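Local coordinates for uncharacterized protein (Staphylococcus aureus subsp. aureus, PDB 3H04) that is of unknown function but probably acts as a serine hydrolase of the alpha/beta-hydrolase fold, at residues 21-32 / 53-64. Sequence-based numbering, arbitrary orientation.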
ATOM      1  N   ILE A  21     -10.877   7.147  11.531  1.00 20.08           N
ATOM      2  CA  ILE A  21     -11.237   8.551  11.604  1.00 21.85           C
ATOM      3  C   ILE A  21     -12.583   8.682  10.923  1.00 23.00           C
ATOM      4  O   ILE A  21     -12.706   8.312   9.743  1.00 22.60           O
ATOM      5  CB  ILE A  21     -10.223   9.439  10.833  1.00 21.10           C
ATOM      6  CG1 ILE A  21      -8.876   9.475  11.554  1.00 21.86           C
ATOM      7  CG2 ILE A  21     -10.821  10.898  10.648  1.00 21.49           C
ATOM      8  CD1 ILE A  21      -7.684   9.680  10.646  1.00 20.89           C
ATOM      9  N   LYS A  22     -13.575   9.221  11.641  1.00 24.26           N
ATOM     10  CA  LYS A  22     -14.955   9.315  11.142  1.00 24.67           C
ATOM     11  C   LYS A  22     -15.178  10.423  10.122  1.00 24.47           C
ATOM     12  O   LYS A  22     -14.536  11.478  10.184  1.00 24.87           O
ATOM     13  CB  LYS A  22     -15.946   9.545  12.295  1.00 25.06           C
ATOM     14  CG  LYS A  22     -16.004   8.453  13.347  1.00 27.45           C
ATOM     15  CD  LYS A  22     -16.454   7.079  12.802  1.00 30.30           C
ATOM     16  CE  LYS A  22     -17.965   6.927  12.700  1.00 31.42           C
ATOM     17  NZ  LYS A  22     -18.418   7.205  11.294  1.00 34.71           N
ATOM     18  N   ALA A  23     -16.096  10.168   9.187  1.00 23.99           N
ATOM     19  CA  ALA A  23     -16.564  11.195   8.235  1.00 24.23           C
ATOM     20  C   ALA A  23     -17.041  12.441   8.982  1.00 25.08           C
ATOM     21  O   ALA A  23     -17.806  12.312   9.911  1.00 24.11           O
ATOM     22  CB  ALA A  23     -17.679  10.647   7.388  1.00 22.45           C
ATOM     23  N   LYS A  24     -16.590  13.624   8.544  1.00 26.44           N
ATOM     24  CA  LYS A  24     -16.942  14.914   9.151  1.00 27.74           C
ATOM     25  C   LYS A  24     -18.418  15.245   9.060  1.00 28.67           C
ATOM     26  O   LYS A  24     -19.003  15.762  10.003  1.00 28.16           O
ATOM     27  CB  LYS A  24     -16.171  16.067   8.477  1.00 28.16           C
ATOM     28  CG  LYS A  24     -14.748  16.296   8.989  1.00 29.42           C
ATOM     29  CD  LYS A  24     -13.983  17.313   8.103  1.00 30.15           C
ATOM     30  CE  LYS A  24     -12.525  16.899   7.871  1.00 29.88           C
ATOM     31  NZ  LYS A  24     -11.690  16.841   9.130  1.00 25.79           N
ATOM     32  N   ASN A  25     -19.003  14.992   7.903  1.00 29.84           N
ATOM     33  CA  ASN A  25     -20.410  15.277   7.692  1.00 31.13           C
ATOM     34  C   ASN A  25     -21.099  13.945   7.554  1.00 31.57           C
ATOM     35  O   ASN A  25     -20.786  13.155   6.663  1.00 31.37           O
ATOM     36  CB  ASN A  25     -20.594  16.174   6.464  1.00 31.41           C
ATOM     37  CG  ASN A  25     -19.560  17.288   6.415  1.00 32.73           C
ATOM     38  OD1 ASN A  25     -18.545  17.180   5.724  1.00 33.65           O
ATOM     39  ND2 ASN A  25     -19.785  18.339   7.202  1.00 34.12           N
ATOM     40  N   GLN A  26     -22.014  13.698   8.485  1.00 32.61           N
ATOM     41  CA  GLN A  26     -22.570  12.372   8.743  1.00 32.81           C
ATOM     42  C   GLN A  26     -23.943  12.269   8.073  1.00 32.01           C
ATOM     43  O   GLN A  26     -24.677  13.259   8.029  1.00 32.28           O
ATOM     44  CB  GLN A  26     -22.683  12.186  10.263  1.00 33.28           C
ATOM     45  CG  GLN A  26     -22.613  10.749  10.799  1.00 35.26           C
ATOM     46  CD  GLN A  26     -21.310  10.028  10.534  1.00 38.50           C
ATOM     47  OE1 GLN A  26     -20.239  10.636  10.348  1.00 42.38           O
ATOM     48  NE2 GLN A  26     -21.386   8.700  10.527  1.00 40.06           N
ATOM     49  N   PRO A  27     -24.308  11.072   7.569  1.00 30.84           N
ATOM     50  CA  PRO A  27     -23.600   9.803   7.667  1.00 30.27           C
ATOM     51  C   PRO A  27     -22.566   9.585   6.555  1.00 29.57           C
ATOM     52  O   PRO A  27     -22.589  10.266   5.524  1.00 28.26           O
ATOM     53  CB  PRO A  27     -24.720   8.759   7.565  1.00 30.28           C
ATOM     54  CG  PRO A  27     -25.967   9.525   7.146  1.00 31.29           C
ATOM     55  CD  PRO A  27     -25.541  10.913   6.787  1.00 31.19           C
ATOM     56  N   THR A  28     -21.687   8.608   6.775  1.00 28.42           N
ATOM     57  CA  THR A  28     -20.644   8.309   5.830  1.00 28.12           C
ATOM     58  C   THR A  28     -21.196   7.843   4.495  1.00 27.57           C
ATOM     59  O   THR A  28     -22.221   7.171   4.435  1.00 28.17           O
ATOM     60  CB  THR A  28     -19.713   7.213   6.363  1.00 28.34           C
ATOM     61  OG1 THR A  28     -19.630   7.301   7.792  1.00 30.65           O
ATOM     62  CG2 THR A  28     -18.376   7.420   5.812  1.00 26.40           C
ATOM     63  N   LYS A  29     -20.519   8.217   3.422  1.00 26.73           N
ATOM     64  CA  LYS A  29     -20.799   7.670   2.091  1.00 26.46           C
ATOM     65  C   LYS A  29     -20.098   6.319   1.866  1.00 25.37           C
ATOM     66  O   LYS A  29     -20.446   5.581   0.936  1.00 24.40           O
ATOM     67  CB  LYS A  29     -20.346   8.647   1.004  1.00 27.16           C
ATOM     68  CG  LYS A  29     -21.200   9.903   0.830  1.00 27.77           C
ATOM     69  CD  LYS A  29     -20.853  10.547  -0.523  1.00 30.08           C
ATOM     70  CE  LYS A  29     -21.479  11.907  -0.732  1.00 31.87           C
ATOM     71  NZ  LYS A  29     -20.639  13.009  -0.176  1.00 33.33           N
ATOM     72  N   GLY A  30     -19.094   6.016   2.693  1.00 24.49           N
ATOM     73  CA  GLY A  30     -18.274   4.821   2.503  1.00 23.57           C
ATOM     74  C   GLY A  30     -17.069   4.747   3.438  1.00 22.40           C
ATOM     75  O   GLY A  30     -16.788   5.661   4.195  1.00 22.48           O
ATOM     76  N   VAL A  31     -16.356   3.638   3.360  1.00 21.17           N
ATOM     77  CA  VAL A  31     -15.195   3.420   4.181  1.00 21.63           C
ATOM     78  C   VAL A  31     -14.020   3.217   3.237  1.00 20.30           C
ATOM     79  O   VAL A  31     -14.098   2.432   2.271  1.00 19.54           O
ATOM     80  CB  VAL A  31     -15.402   2.190   5.113  1.00 21.41           C
ATOM     81  CG1 VAL A  31     -15.874   1.001   4.326  1.00 25.69           C
ATOM     82  CG2 VAL A  31     -14.107   1.786   5.820  1.00 27.69           C
ATOM     83  N   ILE A  32     -12.960   3.961   3.524  1.00 18.82           N
ATOM     84  CA  ILE A  32     -11.705   3.871   2.811  1.00 17.53           C
ATOM     85  C   ILE A  32     -10.731   3.160   3.760  1.00 16.40           C
ATOM     86  O   ILE A  32     -10.341   3.723   4.777  1.00 14.76           O
ATOM     87  CB  ILE A  32     -11.150   5.260   2.485  1.00 15.81           C
ATOM     88  CG1 ILE A  32     -12.145   6.067   1.650  1.00 18.21           C
ATOM     89  CG2 ILE A  32      -9.775   5.117   1.722  1.00 17.64           C
ATOM     90  CD1 ILE A  32     -11.874   7.574   1.653  1.00 18.94           C
ATOM     91  N   ILE A  53      -6.047  13.705   4.940  1.00 19.66           N
ATOM     92  CA  ILE A  53      -7.095  13.143   5.764  1.00 21.37           C
ATOM     93  C   ILE A  53      -8.342  14.023   5.752  1.00 21.69           C
ATOM     94  O   ILE A  53      -9.475  13.518   5.711  1.00 22.69           O
ATOM     95  CB  ILE A  53      -6.641  12.918   7.205  1.00 21.43           C
ATOM     96  CG1 ILE A  53      -5.553  11.841   7.252  1.00 22.63           C
ATOM     97  CG2 ILE A  53      -7.829  12.454   8.042  1.00 21.80           C
ATOM     98  CD1 ILE A  53      -4.887  11.660   8.601  1.00 21.09           C
ATOM     99  N   ASP A  54      -8.160  15.339   5.836  1.00 22.52           N
ATOM    100  CA  ASP A  54      -9.325  16.237   5.779  1.00 22.53           C
ATOM    101  C   ASP A  54     -10.118  16.119   4.481  1.00 22.48           C
ATOM    102  O   ASP A  54     -11.346  16.091   4.503  1.00 23.26           O
ATOM    103  CB  ASP A  54      -8.919  17.685   6.007  1.00 23.11           C
ATOM    104  CG  ASP A  54      -8.526  17.951   7.445  1.00 23.78           C
ATOM    105  OD1 ASP A  54      -8.903  17.148   8.320  1.00 29.79           O
ATOM    106  OD2 ASP A  54      -7.841  18.950   7.709  1.00 27.17           O
ATOM    107  N   ILE A  55      -9.431  16.035   3.354  1.00 20.99           N
ATOM    108  CA  ILE A  55     -10.135  15.811   2.077  1.00 20.87           C
ATOM    109  C   ILE A  55     -10.910  14.467   2.033  1.00 20.76           C
ATOM    110  O   ILE A  55     -12.081  14.417   1.618  1.00 20.36           O
ATOM    111  CB  ILE A  55      -9.138  15.966   0.898  1.00 20.90           C
ATOM    112  CG1 ILE A  55      -8.724  17.450   0.775  1.00 21.02           C
ATOM    113  CG2 ILE A  55      -9.716  15.427  -0.466  1.00 20.39           C
ATOM    114  CD1 ILE A  55      -7.413  17.652   0.067  1.00 18.99           C
ATOM    115  N   LEU A  56     -10.255  13.388   2.473  1.00 21.30           N
ATOM    116  CA  LEU A  56     -10.791  12.056   2.333  1.00 21.24           C
ATOM    117  C   LEU A  56     -11.967  11.880   3.318  1.00 22.02           C
ATOM    118  O   LEU A  56     -12.962  11.256   2.966  1.00 22.54           O
ATOM    119  CB  LEU A  56      -9.694  10.998   2.556  1.00 21.64           C
ATOM    120  CG  LEU A  56      -8.545  10.872   1.518  1.00 20.72           C
ATOM    121  CD1 LEU A  56      -7.511   9.828   1.959  1.00 23.15           C
ATOM    122  CD2 LEU A  56      -9.099  10.537   0.147  1.00 22.53           C
ATOM    123  N   THR A  57     -11.884  12.461   4.512  1.00 21.69           N
ATOM    124  CA  THR A  57     -12.876  12.166   5.556  1.00 21.75           C
ATOM    125  C   THR A  57     -14.049  13.144   5.619  1.00 23.01           C
ATOM    126  O   THR A  57     -14.859  13.076   6.534  1.00 22.35           O
ATOM    127  CB  THR A  57     -12.224  12.045   6.944  1.00 22.47           C
ATOM    128  OG1 THR A  57     -11.618  13.289   7.323  1.00 20.17           O
ATOM    129  CG2 THR A  57     -11.164  10.926   6.931  1.00 20.97           C
ATOM    130  N   GLU A  58     -14.158  14.049   4.652  1.00 23.82           N
ATOM    131  CA  GLU A  58     -15.315  14.930   4.605  1.00 24.49           C
ATOM    132  C   GLU A  58     -16.585  14.117   4.620  1.00 23.52           C
ATOM    133  O   GLU A  58     -17.520  14.424   5.362  1.00 23.16           O
ATOM    134  CB  GLU A  58     -15.313  15.779   3.347  1.00 26.01           C
ATOM    135  CG  GLU A  58     -14.252  16.866   3.326  1.00 30.65           C
ATOM    136  CD  GLU A  58     -14.495  17.896   2.223  1.00 35.45           C
ATOM    137  OE1 GLU A  58     -15.669  18.261   1.966  1.00 39.32           O
ATOM    138  OE2 GLU A  58     -13.487  18.323   1.610  1.00 40.39           O
ATOM    139  N   HIS A  59     -16.615  13.087   3.776  1.00 22.81           N
ATOM    140  CA  HIS A  59     -17.797  12.244   3.621  1.00 22.64           C
ATOM    141  C   HIS A  59     -17.541  10.741   3.716  1.00 21.82           C
ATOM    142  O   HIS A  59     -18.493   9.960   3.677  1.00 21.37           O
ATOM    143  CB  HIS A  59     -18.513  12.622   2.333  1.00 23.48           C
ATOM    144  CG  HIS A  59     -19.102  14.001   2.368  1.00 25.38           C
ATOM    145  ND1 HIS A  59     -18.830  14.959   1.413  1.00 26.33           N
ATOM    146  CD2 HIS A  59     -19.918  14.595   3.276  1.00 26.30           C
ATOM    147  CE1 HIS A  59     -19.474  16.076   1.716  1.00 27.41           C
ATOM    148  NE2 HIS A  59     -20.136  15.883   2.847  1.00 27.52           N
ATOM    149  N   TYR A  60     -16.273  10.350   3.883  1.00 19.91           N
ATOM    150  CA  TYR A  60     -15.879   8.951   3.995  1.00 19.19           C
ATOM    151  C   TYR A  60     -15.206   8.690   5.342  1.00 19.20           C
ATOM    152  O   TYR A  60     -14.546   9.573   5.901  1.00 18.46           O
ATOM    153  CB  TYR A  60     -14.952   8.567   2.824  1.00 18.74           C
ATOM    154  CG  TYR A  60     -15.678   8.671   1.507  1.00 19.32           C
ATOM    155  CD1 TYR A  60     -16.452   7.614   1.023  1.00 23.87           C
ATOM    156  CD2 TYR A  60     -15.671   9.842   0.782  1.00 20.60           C
ATOM    157  CE1 TYR A  60     -17.167   7.718  -0.160  1.00 22.01           C
ATOM    158  CE2 TYR A  60     -16.353   9.946  -0.389  1.00 19.63           C
ATOM    159  CZ  TYR A  60     -17.114   8.889  -0.862  1.00 21.37           C
ATOM    160  OH  TYR A  60     -17.831   9.034  -2.040  1.00 20.11           O
ATOM    161  N   ASP A  61     -15.375   7.487   5.883  1.00 18.70           N
ATOM    162  CA  ASP A  61     -14.514   7.071   7.010  1.00 18.64           C
ATOM    163  C   ASP A  61     -13.190   6.605   6.440  1.00 18.82           C
ATOM    164  O   ASP A  61     -13.162   6.027   5.341  1.00 18.88           O
ATOM    165  CB  ASP A  61     -15.132   5.911   7.802  1.00 18.91           C
ATOM    166  CG  ASP A  61     -16.355   6.336   8.619  1.00 20.95           C
ATOM    167  OD1 ASP A  61     -16.839   7.479   8.446  1.00 23.02           O
ATOM    168  OD2 ASP A  61     -16.810   5.501   9.418  1.00 21.07           O
ATOM    169  N   LEU A  62     -12.114   6.866   7.188  1.00 17.83           N
ATOM    170  CA  LEU A  62     -10.764   6.486   6.825  1.00 19.04           C
ATOM    171  C   LEU A  62     -10.232   5.548   7.905  1.00 17.85           C
ATOM    172  O   LEU A  62     -10.187   5.920   9.061  1.00 17.78           O
ATOM    173  CB  LEU A  62      -9.843   7.711   6.694  1.00 17.74           C
ATOM    174  CG  LEU A  62      -8.426   7.372   6.217  1.00 20.02           C
ATOM    175  CD1 LEU A  62      -8.486   6.764   4.811  1.00 19.14           C
ATOM    176  CD2 LEU A  62      -7.566   8.632   6.237  1.00 21.75           C
ATOM    177  N   ILE A  63      -9.874   4.331   7.518  1.00 17.71           N
ATOM    178  CA  ILE A  63      -9.400   3.330   8.475  1.00 16.98           C
ATOM    179  C   ILE A  63      -7.951   2.972   8.173  1.00 17.10           C
ATOM    180  O   ILE A  63      -7.676   2.448   7.114  1.00 17.00           O
ATOM    181  CB  ILE A  63     -10.256   2.090   8.417  1.00 16.32           C
ATOM    182  CG1 ILE A  63     -11.722   2.462   8.587  1.00 16.45           C
ATOM    183  CG2 ILE A  63      -9.822   1.111   9.545  1.00 19.16           C
ATOM    184  CD1 ILE A  63     -12.575   2.540   7.326  1.00 15.45           C
ATOM    185  N   GLN A  64      -7.026   3.257   9.079  1.00 15.88           N
ATOM    186  CA  GLN A  64      -5.612   3.058   8.789  1.00 17.56           C
ATOM    187  C   GLN A  64      -5.129   1.737   9.370  1.00 17.60           C
ATOM    188  O   GLN A  64      -5.061   1.598  10.598  1.00 15.20           O
ATOM    189  CB  GLN A  64      -4.851   4.295   9.277  1.00 17.68           C
ATOM    190  CG  GLN A  64      -5.454   5.471   8.549  1.00 24.01           C
ATOM    191  CD  GLN A  64      -4.862   6.795   8.836  1.00 28.52           C
ATOM    192  OE1 GLN A  64      -5.564   7.653   9.361  1.00 32.11           O
ATOM    193  NE2 GLN A  64      -3.609   7.026   8.412  1.00 30.82           N
TER
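Asp61 ties the loop after Ile21 to strand 60-65 through one carboxylate. Asp61 OD1 accepts from Ala23 N (2.9 Å) and Thr28 OG1, which arrive from opposite faces of the carboxylate plane. Asp61 OD2 is met on the syn side by Lys22 NZ at 3.0 Å, a salt bridge made possible by a lysine chain bent at chi2, chi3 and chi4 so that it runs alongside the aspartate. Tyr93 OH is a further partner of OD2; together these bonds should fix the rotation of the group and probably favour its charged form.

The backbone around this side chain is paired on two flanks. Ile21 N meets Leu62 O at 2.8 Å and Leu62 N returns the bond to Ile21 O, an antiparallel hydrogen-bonded pair, whereas Ile32 N donates to Asp61 O and Ile63 N to Ile32 O in parallel register. Where the helix gives way to loop, Thr57 O takes Lys24 N at 2.7 Å and Glu58 O takes Asn25 N; Lys24 NZ also reaches Asp54 OD1 (2.9 Å) from above the carboxylate plane. Lys29 N bonds His59 O almost straight (176°), while its NZ lies over one face of the imidazole.

On the face of the sheet opposite Asp61, which carries Ile21, Ile32, Tyr60 and Leu62, Ile32 CG1 stands anti to the carbonyl carbon (chi1 -58°) and carries CD1 to Tyr60 CB at 3.4 Å; Ile21 CG2 rests on Thr57 CG2 at 3.7 Å.

The contact closes the right-handed beta-alpha-beta unit 30-35, 50-56, 60-65. Strand 60-65 lies between 15-21 and 30-35, with 98-103 beyond, while helix 256-273 packs Leu269 against Ile32 and Tyr60 and binds Tyr60 OH through Asn270.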